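Local coordinates for protein possible marr-transcriptional regulator (Streptomyces coelicolor, PDB 4B8X) that is of unknown physiological function but probably binds DNA as a MarR-family winged-helix transcriptional regulator, at residues Ala9-Ser12 with Ile13-Gln17. Sequence-based numbering, arbitrary orientation.
Sequences AITS and IMRAQ
Two consecutive turns of the N-terminal helix 5-28 meet here, in the part of the MarR fold that packs against the second subunit of the dimer. The helix runs unbroken through both segments, and the evidence is four successive i to i+4 bonds of 2.9 to 3.0 Å: the amide N atoms of Ile13, Met14, Arg15 and Ala16 donate in order to the carbonyl O atoms of Ala9, Ile10, Thr11 and Ser12. The bond from Met14 N to Ile10 O measures 2.9 Å with an N-H...O angle of 167°.

One i to i+4 pair of side chains adds apolar contact. Ile10 and Met14 run side by side in the same direction, and in the Met14 conformer described Ile10 CG1 touches Met14 CE at 3.8 Å. A bend at chi2 (-66°) followed by an extended chi3 places that methyl alongside the isoleucine, with Ile10 CD1 3.9 Å from Met14 CE. Ile10 also packs on Val24 of the second subunit, while Ala9 meets Leu119 of that subunit.

The hydroxyls of Thr11 and Ser12 turn back to the preceding turn, bonding to the carbonyls of Met7 and Ala8, each giving its carbonyl oxygen a side-chain partner. Arg15 instead reaches across to the other subunit. It bends at both chi2 and chi3, carrying its guanidinium away from the preceding turn; NH2 forms a salt bridge with Asp143 of the second subunit and NH1 a hydrogen bond with Gln18. Its aliphatic base stays close to the preceding turn, with Arg15 CG 3.4 Å from Thr11 O. On the Ala9 side, Ile13 CG1 stands beside its own backbone N (chi1 -72°), which brings it to 3.5 Å from Ala9 O.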
ATOM      1  N   ALA A   9      -5.825  11.415   7.697  1.00 10.51           N
ATOM      2  CA  ALA A   9      -5.494  10.070   8.177  1.00 10.22           C
ATOM      3  C   ALA A   9      -5.228   9.115   7.027  1.00  9.83           C
ATOM      4  O   ALA A   9      -4.257   8.369   7.048  1.00  9.70           O
ATOM      5  CB  ALA A   9      -6.590   9.569   9.098  1.00 10.92           C
ATOM      6  N   ILE A  10      -6.100   9.092   6.022  1.00  9.63           N
ATOM      7  CA  ILE A  10      -5.876   8.165   4.920  1.00  9.75           C
ATOM      8  C   ILE A  10      -4.580   8.494   4.183  1.00  9.69           C
ATOM      9  O   ILE A  10      -3.836   7.603   3.820  1.00 10.43           O
ATOM     10  CB  ILE A  10      -7.097   8.027   3.970  1.00 10.12           C
ATOM     11  CG1 ILE A  10      -6.875   6.826   3.037  1.00 11.21           C
ATOM     12  CG2 ILE A  10      -7.358   9.302   3.166  1.00 11.66           C
ATOM     13  CD1 ILE A  10      -8.059   6.443   2.188  1.00 12.46           C
ATOM     14  N   THR A  11      -4.314   9.775   3.957  1.00 10.59           N
ATOM     15  CA  THR A  11      -3.072  10.174   3.309  1.00 11.19           C
ATOM     16  C   THR A  11      -1.873   9.689   4.112  1.00 10.14           C
ATOM     17  O   THR A  11      -0.870   9.203   3.570  1.00 11.35           O
ATOM     18  CB  THR A  11      -3.013  11.703   3.075  1.00 13.42           C
ATOM     19  OG1 THR A  11      -4.104  12.070   2.232  1.00 15.78           O
ATOM     20  CG2 THR A  11      -1.677  12.107   2.440  1.00 16.77           C
ATOM     21  N   SER A  12      -1.944   9.874   5.419  1.00  9.61           N
ATOM     22  CA  SER A  12      -0.866   9.448   6.267  1.00 10.57           C
ATOM     23  C   SER A  12      -0.593   7.942   6.184  1.00 10.00           C
ATOM     24  O   SER A  12       0.569   7.535   6.120  1.00  9.86           O
ATOM     25  CB  SER A  12      -1.153   9.799   7.739  1.00 13.41           C
ATOM     26  OG  SER A  12      -1.304  11.180   7.942  1.00 16.51           O
ATOM     27  N   ILE A  13      -1.661   7.144   6.213  1.00  9.35           N
ATOM     28  CA  ILE A  13      -1.529   5.693   6.123  1.00  9.85           C
ATOM     29  C   ILE A  13      -0.966   5.285   4.757  1.00 10.22           C
ATOM     30  O   ILE A  13      -0.083   4.422   4.684  1.00 10.52           O
ATOM     31  CB  ILE A  13      -2.899   5.026   6.413  1.00  9.28           C
ATOM     32  CG1 ILE A  13      -3.251   5.152   7.899  1.00 10.23           C
ATOM     33  CG2 ILE A  13      -2.857   3.571   5.978  1.00 11.96           C
ATOM     34  CD1 ILE A  13      -4.708   4.931   8.218  1.00 11.55           C
ATOM     35  N   MET A  14      -1.482   5.879   3.683  1.00  9.78           N
ATOM     36  CA  MET A  14      -1.036   5.573   2.312  0.50 10.58           C
ATOM     37  C   MET A  14       0.452   5.888   2.177  1.00 10.73           C
ATOM     38  O   MET A  14       1.224   5.101   1.637  1.00 10.99           O
ATOM     39  CB  MET A  14      -1.846   6.388   1.260  0.50 10.69           C
ATOM     40  CG  MET A  14      -3.319   6.016   1.110  0.50 10.13           C
ATOM     41  SD  MET A  14      -3.589   4.356   0.454  0.50 13.66           S
ATOM     42  CE  MET A  14      -5.309   4.073   0.887  0.50 17.35           C
ATOM     43  N   ARG A  15       0.841   7.064   2.660  1.00  9.33           N
ATOM     44  CA  ARG A  15       2.245   7.477   2.572  1.00  9.52           C
ATOM     45  C   ARG A  15       3.128   6.594   3.423  1.00 10.02           C
ATOM     46  O   ARG A  15       4.185   6.199   2.968  1.00 10.14           O
ATOM     47  CB  ARG A  15       2.433   8.965   2.919  1.00 10.69           C
ATOM     48  CG  ARG A  15       1.973   9.919   1.823  1.00 11.78           C
ATOM     49  CD  ARG A  15       2.818   9.802   0.572  1.00 13.08           C
ATOM     50  NE  ARG A  15       4.202  10.117   0.869  1.00 13.58           N
ATOM     51  CZ  ARG A  15       5.268   9.446   0.447  1.00 13.27           C
ATOM     52  NH1 ARG A  15       5.141   8.373  -0.320  1.00 14.66           N
ATOM     53  NH2 ARG A  15       6.478   9.841   0.810  1.00 13.99           N
ATOM     54  N   ALA A  16       2.721   6.305   4.659  1.00  9.70           N
ATOM     55  CA  ALA A  16       3.539   5.464   5.511  1.00  9.63           C
ATOM     56  C   ALA A  16       3.751   4.104   4.863  1.00  9.90           C
ATOM     57  O   ALA A  16       4.859   3.553   4.897  1.00 10.16           O
ATOM     58  CB  ALA A  16       2.903   5.315   6.888  1.00 10.56           C
ATOM     59  N   GLN A  17       2.708   3.546   4.273  1.00  9.89           N
ATOM     60  CA  GLN A  17       2.826   2.245   3.643  1.00  9.70           C
ATOM     61  C   GLN A  17       3.821   2.304   2.479  1.00 10.39           C
ATOM     62  O   GLN A  17       4.620   1.387   2.306  1.00 10.69           O
ATOM     63  CB  GLN A  17       1.452   1.755   3.190  1.00 10.51           C
ATOM     64  CG  GLN A  17       1.485   0.346   2.623  1.00 12.17           C
ATOM     65  CD  GLN A  17       1.669   0.250   1.126  1.00 15.70           C
ATOM     66  OE1 GLN A  17       1.689   1.227   0.421  1.00 16.76           O
ATOM     67  NE2 GLN A  17       1.803  -0.978   0.642  1.00 19.89           N
TER